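Local coordinates for protein glycosyl hydrolase 25 (Streptococcus pneumoniae, PDB 4FF5) that probably hydrolyses glycosidic bonds of bacterial cell-wall peptidoglycan, as other family 25 glycosyl hydrolases do, and acts as a virulence factor in host-cell invasion, at residues Ala78-His83 with Val116-Tyr121; Gly187-Glu192 with Ser219-Leu224; Glu137-Ala142 with Ala172-Leu177. All blocks are in the same frame, centred on the assembly; numbering follows the deposited sequence.

Contact 1. Residues Ala78-His83 with Val116-Tyr121; sequences AIVRVH and VPVAVY
Ala78 to Arg81 pair with Val118 to Tyr121 as neighbouring parallel strands, and five backbone hydrogen bonds alternate between them. Ala78 N donates to Pro117 O and Ala119 N to Ala78 O (2.9 Å); Val80 N then donates to Ala119 O, Tyr121 N to Val80 O, and Val82 N to Tyr121 O at a nearly straight 175°. The aromatic contact lies on the face carrying Ile79, Ala119 and Arg81. With chi1 at 81°, CG of Tyr121 lies between its own N and C, which turns the ring over the neighbouring strand, where Arg81 CB lies 3.8 Å from the ring centroid in a CH-pi contact. CB sits over the CZ-CE2 side, and CG and CD carry the chain across to the CE1 side before NE reaches its salt bridge with Asp101. Ile79 CG2 approaches Tyr121 CD2 at 4.0 Å. On the other face, branched valines suit the extended backbone, and Val80 CG2 meets Val118 CG1. Val82, next along, turns CG2 onto Val120 CG1 at 3.6 Å. Helices 104-112 and 129-143 cover these valines, as expected of a TIM barrel; Ile79 and Tyr121 touch Trp152 of strand 151-155, and strand 54-57 pairs with 77-84 along its other edge.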
ATOM      1  N   ALA A  78       8.052  -0.088   3.051  1.00 16.29           N
ATOM      2  CA  ALA A  78       7.509   0.678   1.927  1.00 15.25           C
ATOM      3  C   ALA A  78       6.382  -0.102   1.266  1.00 14.43           C
ATOM      4  O   ALA A  78       6.415  -1.333   1.215  1.00 15.13           O
ATOM      5  CB  ALA A  78       8.597   0.982   0.914  1.00 15.47           C
ATOM      6  N   ILE A  79       5.383   0.617   0.769  1.00 13.23           N
ATOM      7  CA  ILE A  79       4.287   0.006   0.049  1.00 12.37           C
ATOM      8  C   ILE A  79       4.209   0.668  -1.320  1.00 12.14           C
ATOM      9  O   ILE A  79       3.944   1.868  -1.423  1.00 11.95           O
ATOM     10  CB  ILE A  79       2.950   0.159   0.803  1.00 11.78           C
ATOM     11  CG1 ILE A  79       3.077  -0.350   2.247  1.00 12.16           C
ATOM     12  CG2 ILE A  79       1.860  -0.621   0.093  1.00 11.65           C
ATOM     13  CD1 ILE A  79       1.755  -0.351   3.005  1.00 11.69           C
ATOM     14  N   VAL A  80       4.410  -0.128  -2.364  1.00 12.24           N
ATOM     15  CA  VAL A  80       4.665   0.412  -3.722  1.00 12.46           C
ATOM     16  C   VAL A  80       3.461   0.171  -4.659  1.00 12.51           C
ATOM     17  O   VAL A  80       2.924  -0.938  -4.706  1.00 13.13           O
ATOM     18  CB  VAL A  80       5.955  -0.231  -4.321  1.00 12.56           C
ATOM     19  CG1 VAL A  80       6.157   0.158  -5.793  1.00 12.44           C
ATOM     20  CG2 VAL A  80       7.182   0.199  -3.517  1.00 12.83           C
ATOM     21  N   ARG A  81       3.049   1.185  -5.410  1.00 12.60           N
ATOM     22  CA  ARG A  81       1.923   1.024  -6.329  1.00 12.94           C
ATOM     23  C   ARG A  81       2.350   0.247  -7.564  1.00 13.02           C
ATOM     24  O   ARG A  81       3.352   0.593  -8.183  1.00 13.18           O
ATOM     25  CB  ARG A  81       1.373   2.363  -6.785  1.00 12.98           C
ATOM     26  CG  ARG A  81       0.029   2.203  -7.477  1.00 13.35           C
ATOM     27  CD  ARG A  81      -0.525   3.535  -7.950  1.00 13.92           C
ATOM     28  NE  ARG A  81       0.165   4.048  -9.142  1.00 14.80           N
ATOM     29  CZ  ARG A  81      -0.249   5.093  -9.858  1.00 15.46           C
ATOM     30  NH1 ARG A  81      -1.368   5.723  -9.527  1.00 15.67           N
ATOM     31  NH2 ARG A  81       0.448   5.511 -10.920  1.00 15.61           N
ATOM     32  N   VAL A  82       1.594  -0.792  -7.905  1.00 13.34           N
ATOM     33  CA  VAL A  82       1.872  -1.604  -9.111  1.00 14.14           C
ATOM     34  C   VAL A  82       0.802  -1.378 -10.200  1.00 15.32           C
ATOM     35  O   VAL A  82       1.091  -1.355 -11.409  1.00 14.81           O
ATOM     36  CB  VAL A  82       2.042  -3.097  -8.714  1.00 13.96           C
ATOM     37  CG1 VAL A  82       2.209  -4.022  -9.926  1.00 14.00           C
ATOM     38  CG2 VAL A  82       3.261  -3.234  -7.808  1.00 13.98           C
ATOM     39  N   HIS A  83      -0.445  -1.188  -9.769  1.00 16.62           N
ATOM     40  CA  HIS A  83      -1.532  -1.013 -10.713  1.00 18.95           C
ATOM     41  C   HIS A  83      -2.440   0.121 -10.314  1.00 19.97           C
ATOM     42  O   HIS A  83      -2.765   0.286  -9.136  1.00 18.70           O
ATOM     43  CB  HIS A  83      -2.316  -2.322 -10.789  1.00 20.65           C
ATOM     44  CG  HIS A  83      -3.226  -2.437 -11.986  1.00 22.82           C
ATOM     45  ND1 HIS A  83      -4.538  -2.193 -11.920  1.00 23.36           N
ATOM     46  CD2 HIS A  83      -2.961  -2.787 -13.308  1.00 24.52           C
ATOM     47  CE1 HIS A  83      -5.099  -2.386 -13.122  1.00 24.08           C
ATOM     48  NE2 HIS A  83      -4.133  -2.739 -13.976  1.00 26.47           N
ATOM     49  N   VAL A 116      15.101  -3.281   2.772  1.00 24.83           N
ATOM     50  CA  VAL A 116      13.801  -2.734   3.201  1.00 23.18           C
ATOM     51  C   VAL A 116      12.716  -3.712   2.779  1.00 22.34           C
ATOM     52  O   VAL A 116      12.705  -4.176   1.625  1.00 21.32           O
ATOM     53  CB  VAL A 116      13.484  -1.356   2.557  1.00 22.73           C
ATOM     54  CG1 VAL A 116      12.144  -0.799   3.054  1.00 21.88           C
ATOM     55  CG2 VAL A 116      14.604  -0.362   2.794  1.00 23.16           C
ATOM     56  N   PRO A 117      11.790  -4.037   3.696  1.00 21.52           N
ATOM     57  CA  PRO A 117      10.701  -4.876   3.237  1.00 21.18           C
ATOM     58  C   PRO A 117       9.665  -4.038   2.470  1.00 20.12           C
ATOM     59  O   PRO A 117       9.389  -2.884   2.827  1.00 19.73           O
ATOM     60  CB  PRO A 117      10.149  -5.464   4.531  1.00 21.70           C
ATOM     61  CG  PRO A 117      10.437  -4.429   5.561  1.00 21.93           C
ATOM     62  CD  PRO A 117      11.715  -3.770   5.146  1.00 22.38           C
ATOM     63  N   VAL A 118       9.111  -4.634   1.419  1.00 18.81           N
ATOM     64  CA  VAL A 118       8.287  -3.910   0.475  1.00 17.28           C
ATOM     65  C   VAL A 118       7.021  -4.712   0.224  1.00 16.49           C
ATOM     66  O   VAL A 118       7.077  -5.910  -0.078  1.00 17.19           O
ATOM     67  CB  VAL A 118       9.029  -3.716  -0.876  1.00 17.02           C
ATOM     68  CG1 VAL A 118       8.151  -2.976  -1.881  1.00 16.24           C
ATOM     69  CG2 VAL A 118      10.339  -2.969  -0.663  1.00 17.11           C
ATOM     70  N   ALA A 119       5.887  -4.038   0.361  1.00 15.37           N
ATOM     71  CA  ALA A 119       4.594  -4.582   0.009  1.00 14.88           C
ATOM     72  C   ALA A 119       4.125  -3.831  -1.225  1.00 14.33           C
ATOM     73  O   ALA A 119       4.790  -2.888  -1.664  1.00 14.24           O
ATOM     74  CB  ALA A 119       3.628  -4.379   1.171  1.00 14.72           C
ATOM     75  N   VAL A 120       2.977  -4.224  -1.782  1.00 14.25           N
ATOM     76  CA  VAL A 120       2.498  -3.590  -2.994  1.00 13.57           C
ATOM     77  C   VAL A 120       1.027  -3.200  -2.863  1.00 13.05           C
ATOM     78  O   VAL A 120       0.318  -3.755  -2.029  1.00 13.23           O
ATOM     79  CB  VAL A 120       2.702  -4.489  -4.253  1.00 13.37           C
ATOM     80  CG1 VAL A 120       4.195  -4.582  -4.627  1.00 13.64           C
ATOM     81  CG2 VAL A 120       2.033  -5.860  -4.095  1.00 14.12           C
ATOM     82  N   TYR A 121       0.565  -2.280  -3.705  1.00 12.85           N
ATOM     83  CA  TYR A 121      -0.865  -1.946  -3.751  1.00 12.69           C
ATOM     84  C   TYR A 121      -1.402  -1.701  -5.162  1.00 13.00           C
ATOM     85  O   TYR A 121      -0.651  -1.381  -6.078  1.00 13.59           O
ATOM     86  CB  TYR A 121      -1.215  -0.761  -2.809  1.00 12.38           C
ATOM     87  CG  TYR A 121      -0.934   0.673  -3.298  1.00 12.40           C
ATOM     88  CD1 TYR A 121      -1.919   1.404  -3.975  1.00 12.48           C
ATOM     89  CD2 TYR A 121       0.273   1.316  -2.991  1.00 12.74           C
ATOM     90  CE1 TYR A 121      -1.691   2.708  -4.391  1.00 12.91           C
ATOM     91  CE2 TYR A 121       0.505   2.633  -3.368  1.00 12.87           C
ATOM     92  CZ  TYR A 121      -0.474   3.311  -4.080  1.00 12.71           C
ATOM     93  OH  TYR A 121      -0.244   4.598  -4.439  1.00 12.95           O
TER

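Contact 2. Residues Gly187-Glu192 with Ser219-Leu224; sequences GVYFME and SPKTDL. With EDO (1,2-ethanediol), chain G.
Val188, in the first turn of helix 188-193, presses both methyls against the loop 219-224. Its CG1 lies 3.4 Å from Lys221 O, and CG2 meets Thr222 CG2 at 3.7 Å; a compact branched side chain fits this close approach of helix and loop. One turn on, Met191 reaches Leu224, SD to CD2 at 3.7 Å, its flexible chain bent at the last torsion (chi3 74°) with CE also near that methyl. At the outer margin the long aliphatic part of Lys221 passes near Tyr189 OH.

No direct hydrogen bond crosses here; two waters make the polar link. Both donate to Glu192 OE2: one lies 2.6 Å from Thr222 OG1, and the other donates to Lys221 O at 2.9 Å. Bonds within the loop are consistent with a fixed position for these groups. Thr222 OG1, anti to its main-chain nitrogen, accepts from Leu224 N in an ST turn, and Lys221 centres an inverse gamma turn. Gly187 is the N-cap of the helix, while Ile206 of strand 203-207 touches Val188, Pro220 and Thr222 alike.

A 1,2-ethanediol, probably from the crystallisation liquor, donates from both hydroxyls to Tyr189 O and brings O2 to the ring's edge. The chemistry is thus that of a partly buried join: methyl and thioether packing beside Ile206 and Val204, and a hydrated carboxylate bridging helix to loop at its exposed margin.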
ATOM      1  N   GLY A 187     -11.046   4.607   3.356  1.00 12.82           N
ATOM      2  CA  GLY A 187     -11.405   5.652   4.337  1.00 13.01           C
ATOM      3  C   GLY A 187     -12.638   5.219   5.121  1.00 13.10           C
ATOM      4  O   GLY A 187     -13.438   4.385   4.650  1.00 12.80           O
ATOM      5  N   VAL A 188     -12.816   5.781   6.320  1.00 13.15           N
ATOM      6  CA  VAL A 188     -13.919   5.354   7.186  1.00 13.86           C
ATOM      7  C   VAL A 188     -15.290   5.693   6.561  1.00 14.89           C
ATOM      8  O   VAL A 188     -16.212   4.850   6.528  1.00 14.70           O
ATOM      9  CB  VAL A 188     -13.796   5.968   8.599  1.00 14.03           C
ATOM     10  CG1 VAL A 188     -15.056   5.676   9.405  1.00 14.30           C
ATOM     11  CG2 VAL A 188     -12.558   5.409   9.306  1.00 13.70           C
ATOM     12  N   TYR A 189     -15.420   6.918   6.077  1.00 15.93           N
ATOM     13  CA  TYR A 189     -16.690   7.344   5.499  1.00 18.39           C
ATOM     14  C   TYR A 189     -17.063   6.534   4.258  1.00 17.38           C
ATOM     15  O   TYR A 189     -18.218   6.147   4.093  1.00 17.72           O
ATOM     16  CB  TYR A 189     -16.647   8.833   5.176  1.00 22.25           C
ATOM     17  CG  TYR A 189     -16.514   9.713   6.392  1.00 25.61           C
ATOM     18  CD1 TYR A 189     -17.482   9.702   7.394  1.00 27.44           C
ATOM     19  CD2 TYR A 189     -15.420  10.556   6.534  1.00 28.38           C
ATOM     20  CE1 TYR A 189     -17.355  10.503   8.518  1.00 31.09           C
ATOM     21  CE2 TYR A 189     -15.281  11.363   7.653  1.00 32.30           C
ATOM     22  CZ  TYR A 189     -16.257  11.338   8.636  1.00 32.81           C
ATOM     23  OH  TYR A 189     -16.111  12.150   9.742  1.00 37.15           O
ATOM     24  N   PHE A 190     -16.083   6.266   3.396  1.00 16.68           N
ATOM     25  CA  PHE A 190     -16.333   5.456   2.207  1.00 16.26           C
ATOM     26  C   PHE A 190     -16.803   4.045   2.589  1.00 16.21           C
ATOM     27  O   PHE A 190     -17.796   3.541   2.059  1.00 15.59           O
ATOM     28  CB  PHE A 190     -15.078   5.374   1.315  1.00 16.08           C
ATOM     29  CG  PHE A 190     -15.356   4.808  -0.051  1.00 16.62           C
ATOM     30  CD1 PHE A 190     -15.669   5.652  -1.112  1.00 17.33           C
ATOM     31  CD2 PHE A 190     -15.361   3.440  -0.265  1.00 16.89           C
ATOM     32  CE1 PHE A 190     -15.956   5.141  -2.370  1.00 18.60           C
ATOM     33  CE2 PHE A 190     -15.652   2.915  -1.528  1.00 17.94           C
ATOM     34  CZ  PHE A 190     -15.947   3.773  -2.586  1.00 17.82           C
ATOM     35  N   MET A 191     -16.057   3.421   3.497  1.00 16.35           N
ATOM     36  CA  MET A 191     -16.357   2.093   4.008  1.00 17.43           C
ATOM     37  C   MET A 191     -17.797   2.021   4.517  1.00 17.89           C
ATOM     38  O   MET A 191     -18.516   1.088   4.180  1.00 17.06           O
ATOM     39  CB  MET A 191     -15.377   1.745   5.145  1.00 17.65           C
ATOM     40  CG  MET A 191     -15.734   0.488   5.932  1.00 19.64           C
ATOM     41  SD  MET A 191     -14.406   0.060   7.072  1.00 20.39           S
ATOM     42  CE  MET A 191     -14.623   1.326   8.320  1.00 22.00           C
ATOM     43  N   GLU A 192     -18.200   3.014   5.320  1.00 18.23           N
ATOM     44  CA  GLU A 192     -19.544   3.028   5.905  1.00 20.09           C
ATOM     45  C   GLU A 192     -20.616   3.336   4.854  1.00 19.93           C
ATOM     46  O   GLU A 192     -21.646   2.650   4.801  1.00 18.88           O
ATOM     47  CB  GLU A 192     -19.607   3.993   7.095  1.00 22.34           C
ATOM     48  CG  GLU A 192     -18.685   3.568   8.252  1.00 23.67           C
ATOM     49  CD  GLU A 192     -18.594   4.587   9.372  1.00 26.60           C
ATOM     50  OE1 GLU A 192     -19.007   5.752   9.167  1.00 29.17           O
ATOM     51  OE2 GLU A 192     -18.092   4.231  10.467  1.00 27.10           O
ATOM     52  N   SER A 219      -6.347  10.377  14.152  1.00 20.71           N
ATOM     53  CA  SER A 219      -6.372   8.958  13.816  1.00 19.67           C
ATOM     54  C   SER A 219      -7.727   8.560  13.241  1.00 18.36           C
ATOM     55  O   SER A 219      -8.717   9.289  13.413  1.00 18.48           O
ATOM     56  CB  SER A 219      -6.034   8.109  15.047  1.00 20.17           C
ATOM     57  OG  SER A 219      -4.784   8.496  15.585  1.00 21.21           O
ATOM     58  N   PRO A 220      -7.773   7.418  12.531  1.00 17.10           N
ATOM     59  CA  PRO A 220      -9.026   6.983  11.899  1.00 16.82           C
ATOM     60  C   PRO A 220     -10.228   6.999  12.852  1.00 17.17           C
ATOM     61  O   PRO A 220     -10.135   6.483  13.963  1.00 16.82           O
ATOM     62  CB  PRO A 220      -8.696   5.571  11.443  1.00 16.06           C
ATOM     63  CG  PRO A 220      -7.222   5.620  11.120  1.00 15.65           C
ATOM     64  CD  PRO A 220      -6.657   6.498  12.216  1.00 16.39           C
ATOM     65  N   LYS A 221     -11.336   7.602  12.410  1.00 17.57           N
ATOM     66  CA  LYS A 221     -12.516   7.783  13.263  1.00 18.79           C
ATOM     67  C   LYS A 221     -13.426   6.558  13.185  1.00 18.13           C
ATOM     68  O   LYS A 221     -14.536   6.609  12.643  1.00 17.39           O
ATOM     69  CB  LYS A 221     -13.275   9.075  12.912  1.00 20.49           C
ATOM     70  CG  LYS A 221     -12.494  10.347  13.199  1.00 24.32           C
ATOM     71  CD  LYS A 221     -13.190  11.564  12.604  1.00 26.85           C
ATOM     72  CE  LYS A 221     -12.189  12.611  12.121  1.00 28.95           C
ATOM     73  NZ  LYS A 221     -11.837  13.569  13.203  1.00 31.34           N
ATOM     74  N   THR A 222     -12.903   5.440  13.674  1.00 17.68           N
ATOM     75  CA  THR A 222     -13.628   4.170  13.692  1.00 17.87           C
ATOM     76  C   THR A 222     -13.157   3.310  14.850  1.00 17.94           C
ATOM     77  O   THR A 222     -12.022   3.460  15.311  1.00 17.44           O
ATOM     78  CB  THR A 222     -13.475   3.374  12.375  1.00 17.43           C
ATOM     79  OG1 THR A 222     -14.202   2.145  12.493  1.00 17.83           O
ATOM     80  CG2 THR A 222     -11.981   3.051  12.052  1.00 17.31           C
ATOM     81  N   ASP A 223     -14.021   2.413  15.319  0.50 17.91           N
ATOM     82  CA  ASP A 223     -13.605   1.440  16.309  0.50 18.02           C
ATOM     83  C   ASP A 223     -13.279   0.097  15.655  0.50 18.10           C
ATOM     84  O   ASP A 223     -13.119  -0.898  16.355  0.50 18.05           O
ATOM     85  CB  ASP A 223     -14.656   1.282  17.410  0.50 18.27           C
ATOM     86  CG  ASP A 223     -15.947   0.658  16.904  0.50 18.42           C
ATOM     87  OD1 ASP A 223     -15.994   0.234  15.732  0.50 18.15           O
ATOM     88  OD2 ASP A 223     -16.912   0.593  17.689  0.50 18.28           O
ATOM     89  N   LEU A 224     -13.199   0.073  14.318  1.00 17.99           N
ATOM     90  CA  LEU A 224     -12.704  -1.108  13.591  1.00 18.83           C
ATOM     91  C   LEU A 224     -11.210  -1.262  13.916  1.00 18.97           C
ATOM     92  O   LEU A 224     -10.529  -0.246  13.971  1.00 19.34           O
ATOM     93  CB  LEU A 224     -12.916  -0.938  12.077  1.00 18.51           C
ATOM     94  CG  LEU A 224     -12.408  -2.052  11.151  1.00 18.50           C
ATOM     95  CD1 LEU A 224     -13.241  -3.311  11.322  1.00 19.51           C
ATOM     96  CD2 LEU A 224     -12.410  -1.604   9.695  1.00 17.76           C
TER
HETATM   97  C1  EDO G 306     -19.998   9.011   4.025  1.00 33.62           C
HETATM   98  O1  EDO G 306     -19.683   8.519   2.708  1.00 37.41           O
HETATM   99  C2  EDO G 306     -20.725   7.934   4.816  1.00 36.16           C
HETATM  100  O2  EDO G 306     -19.874   7.569   5.908  1.00 36.33           O
HETATM  101  O   HOH W   1     -16.532   2.078  11.239  1.00 28.62           O
HETATM  102  O   HOH W   2     -17.020   5.120  12.688  1.00 36.98           O

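Contact 3. Residues Glu137-Ala142 with Ala172-Leu177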
ATOM      1  N   GLU A 137      -5.581  -9.801 -11.797  1.00 20.96           N
ATOM      2  CA  GLU A 137      -4.608 -10.679 -12.449  1.00 21.63           C
ATOM      3  C   GLU A 137      -3.375  -9.916 -12.947  1.00 20.32           C
ATOM      4  O   GLU A 137      -2.246 -10.352 -12.721  1.00 19.90           O
ATOM      5  CB  GLU A 137      -5.257 -11.507 -13.566  1.00 24.04           C
ATOM      6  CG  GLU A 137      -4.281 -12.486 -14.200  1.00 26.66           C
ATOM      7  CD  GLU A 137      -4.956 -13.608 -14.959  1.00 30.41           C
ATOM      8  OE1 GLU A 137      -6.192 -13.553 -15.149  1.00 33.01           O
ATOM      9  OE2 GLU A 137      -4.235 -14.556 -15.354  1.00 33.08           O
ATOM     10  N   VAL A 138      -3.602  -8.781 -13.609  1.00 19.82           N
ATOM     11  CA  VAL A 138      -2.529  -7.886 -14.063  1.00 19.58           C
ATOM     12  C   VAL A 138      -1.607  -7.475 -12.904  1.00 19.27           C
ATOM     13  O   VAL A 138      -0.362  -7.395 -13.058  1.00 19.74           O
ATOM     14  CB  VAL A 138      -3.123  -6.628 -14.757  1.00 19.75           C
ATOM     15  CG1 VAL A 138      -2.047  -5.590 -15.074  1.00 19.33           C
ATOM     16  CG2 VAL A 138      -3.874  -7.016 -16.029  1.00 20.58           C
ATOM     17  N   PHE A 139      -2.231  -7.214 -11.757  1.00 18.38           N
ATOM     18  CA  PHE A 139      -1.565  -6.733 -10.531  1.00 18.06           C
ATOM     19  C   PHE A 139      -0.746  -7.861  -9.948  1.00 18.30           C
ATOM     20  O   PHE A 139       0.433  -7.699  -9.685  1.00 18.07           O
ATOM     21  CB  PHE A 139      -2.653  -6.281  -9.556  1.00 17.27           C
ATOM     22  CG  PHE A 139      -2.188  -5.964  -8.157  1.00 16.57           C
ATOM     23  CD1 PHE A 139      -1.043  -5.183  -7.914  1.00 16.40           C
ATOM     24  CD2 PHE A 139      -2.982  -6.343  -7.065  1.00 16.39           C
ATOM     25  CE1 PHE A 139      -0.661  -4.862  -6.607  1.00 15.79           C
ATOM     26  CE2 PHE A 139      -2.606  -6.004  -5.765  1.00 15.73           C
ATOM     27  CZ  PHE A 139      -1.454  -5.253  -5.537  1.00 15.75           C
ATOM     28  N   TYR A 140      -1.377  -9.025  -9.774  1.00 18.89           N
ATOM     29  CA  TYR A 140      -0.665 -10.174  -9.246  1.00 19.25           C
ATOM     30  C   TYR A 140       0.532 -10.577 -10.114  1.00 19.72           C
ATOM     31  O   TYR A 140       1.609 -10.833  -9.587  1.00 20.27           O
ATOM     32  CB  TYR A 140      -1.592 -11.361  -9.024  1.00 20.43           C
ATOM     33  CG  TYR A 140      -0.935 -12.479  -8.262  1.00 21.49           C
ATOM     34  CD1 TYR A 140      -0.370 -13.569  -8.937  1.00 22.46           C
ATOM     35  CD2 TYR A 140      -0.827 -12.426  -6.875  1.00 21.57           C
ATOM     36  CE1 TYR A 140       0.250 -14.593  -8.242  1.00 23.38           C
ATOM     37  CE2 TYR A 140      -0.204 -13.443  -6.171  1.00 22.86           C
ATOM     38  CZ  TYR A 140       0.322 -14.521  -6.860  1.00 23.22           C
ATOM     39  OH  TYR A 140       0.932 -15.520  -6.166  1.00 24.58           O
ATOM     40  N   ASN A 141       0.330 -10.648 -11.426  1.00 19.95           N
ATOM     41  CA  ASN A 141       1.392 -11.094 -12.333  1.00 20.78           C
ATOM     42  C   ASN A 141       2.550 -10.122 -12.399  1.00 20.13           C
ATOM     43  O   ASN A 141       3.692 -10.535 -12.579  1.00 21.47           O
ATOM     44  CB  ASN A 141       0.842 -11.408 -13.724  1.00 21.29           C
ATOM     45  CG  ASN A 141      -0.102 -12.601 -13.724  1.00 23.26           C
ATOM     46  OD1 ASN A 141      -0.129 -13.390 -12.769  1.00 24.54           O
ATOM     47  ND2 ASN A 141      -0.904 -12.733 -14.786  1.00 23.51           N
ATOM     48  N   ALA A 142       2.274  -8.835 -12.206  1.00 18.92           N
ATOM     49  CA  ALA A 142       3.349  -7.854 -12.216  1.00 18.39           C
ATOM     50  C   ALA A 142       4.144  -7.826 -10.895  1.00 17.98           C
ATOM     51  O   ALA A 142       5.350  -7.644 -10.885  1.00 17.34           O
ATOM     52  CB  ALA A 142       2.808  -6.474 -12.568  1.00 17.99           C
ATOM     53  N   ALA A 172     -11.128 -11.933  -4.048  1.00 19.19           N
ATOM     54  CA  ALA A 172     -11.282 -13.356  -4.370  1.00 19.99           C
ATOM     55  C   ALA A 172     -10.368 -13.799  -5.513  1.00 20.61           C
ATOM     56  O   ALA A 172      -9.742 -14.869  -5.448  1.00 20.58           O
ATOM     57  CB  ALA A 172     -12.735 -13.666  -4.709  1.00 20.71           C
ATOM     58  N   LYS A 173     -10.295 -12.990  -6.570  1.00 20.51           N
ATOM     59  CA  LYS A 173      -9.439 -13.348  -7.695  1.00 21.45           C
ATOM     60  C   LYS A 173      -7.969 -13.385  -7.276  1.00 21.54           C
ATOM     61  O   LYS A 173      -7.236 -14.331  -7.606  1.00 21.15           O
ATOM     62  CB  LYS A 173      -9.662 -12.421  -8.891  1.00 22.03           C
ATOM     63  CG  LYS A 173      -8.809 -12.763 -10.113  1.00 22.89           C
ATOM     64  CD  LYS A 173      -9.358 -14.008 -10.825  1.00 24.51           C
ATOM     65  CE  LYS A 173      -8.683 -14.193 -12.175  1.00 26.28           C
ATOM     66  NZ  LYS A 173      -9.276 -15.356 -12.890  1.00 28.70           N
ATOM     67  N   LEU A 174      -7.540 -12.376  -6.516  1.00 20.62           N
ATOM     68  CA  LEU A 174      -6.163 -12.309  -6.052  1.00 20.61           C
ATOM     69  C   LEU A 174      -5.810 -13.533  -5.208  1.00 21.65           C
ATOM     70  O   LEU A 174      -4.747 -14.127  -5.382  1.00 22.16           O
ATOM     71  CB  LEU A 174      -5.971 -11.028  -5.239  1.00 19.89           C
ATOM     72  CG  LEU A 174      -4.578 -10.495  -4.961  1.00 20.34           C
ATOM     73  CD1 LEU A 174      -3.802 -10.339  -6.262  1.00 19.93           C
ATOM     74  CD2 LEU A 174      -4.673  -9.167  -4.224  1.00 18.73           C
ATOM     75  N   ALA A 175      -6.726 -13.918  -4.312  1.00 22.72           N
ATOM     76  CA  ALA A 175      -6.554 -15.123  -3.474  1.00 24.10           C
ATOM     77  C   ALA A 175      -6.366 -16.379  -4.320  1.00 25.40           C
ATOM     78  O   ALA A 175      -5.420 -17.147  -4.110  1.00 27.10           O
ATOM     79  CB  ALA A 175      -7.744 -15.290  -2.530  1.00 24.50           C
ATOM     80  N   SER A 176      -7.257 -16.570  -5.288  1.00 25.95           N
ATOM     81  CA  SER A 176      -7.228 -17.736  -6.165  1.00 27.61           C
ATOM     82  C   SER A 176      -5.946 -17.821  -7.015  1.00 27.03           C
ATOM     83  O   SER A 176      -5.579 -18.893  -7.467  1.00 27.02           O
ATOM     84  CB  SER A 176      -8.450 -17.744  -7.084  1.00 27.76           C
ATOM     85  OG  SER A 176      -8.256 -16.853  -8.166  1.00 28.75           O
ATOM     86  N   LEU A 177      -5.288 -16.685  -7.242  1.00 25.96           N
ATOM     87  CA  LEU A 177      -4.039 -16.678  -7.993  1.00 25.39           C
ATOM     88  C   LEU A 177      -2.856 -17.016  -7.098  1.00 25.31           C
ATOM     89  O   LEU A 177      -1.771 -17.312  -7.592  1.00 25.50           O
ATOM     90  CB  LEU A 177      -3.804 -15.334  -8.695  1.00 24.44           C
ATOM     91  CG  LEU A 177      -4.745 -14.937  -9.830  1.00 24.41           C
ATOM     92  CD1 LEU A 177      -4.552 -13.458 -10.105  1.00 23.97           C
ATOM     93  CD2 LEU A 177      -4.541 -15.775 -11.091  1.00 25.58           C
TER
HETATM   94  O   HOH W   3       1.293 -17.736  -7.383  1.00 36.84           O
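Leu174 and Leu177 of one helix fit round Tyr140 of another, joining two consecutive outer helices of the TIM barrel, 129-143 and 163-177. The short segments run in broadly the same direction, inclined by 37° with axes 9.7 Å apart, a spacing that suits leucines and an aromatic ring. Leu177 makes the outer bump: its CD1 enters the hollow between Glu137 CA (3.6 Å) and Tyr140 CB, while its CB lies over one face of the Tyr140 ring, 4.1 Å from the centroid. Leu174 fills the inner hollow. Its CD1 lodges against Tyr140 CB and CD2, and CD2 approaches Phe139 CE2 at 4.1 Å; the two branches of one leucine thus serve both aromatic side chains. Tyr140 has CG anti to its N (chi1 -170°), which sends the ring across to the second helix, and Tyr151 meets the ring too. Phe139 turns inward onto Val82 and Val120 of the strands, where a wholly apolar ring is apt. Glu137 and Lys173 bring opposite charges to the outer margin, but OE1 and NZ are 4.2 Å apart, beyond a salt bridge. At the carboxyl end of the second segment, one water joins Tyr140 OH, at 2.6 Å, to Leu177 O, to which it donates.

In the fold
Contact 1 belongs to the buried barrel wall, its centre about 6 Å from the centre of the chain, whereas the centres of contacts 3 and 2 lie about 15 and 17 Å from it and these contacts are partly buried. Contacts 1 and 3 form successive layers: strand 118-123 leads directly into helix 129-143, and Ala142 packs on Val82 while Val138 meets His83. Contact 2 stands apart, its nearest atoms about 12 Å from contact 1 and 16 Å from contact 3, and joins a short helix to a loop. The chemistry follows: backbone hydrogen bonds dominate between strands, interlocking apolar side chains between helices, and apolar contacts supplemented by bridging waters at the helix-loop join.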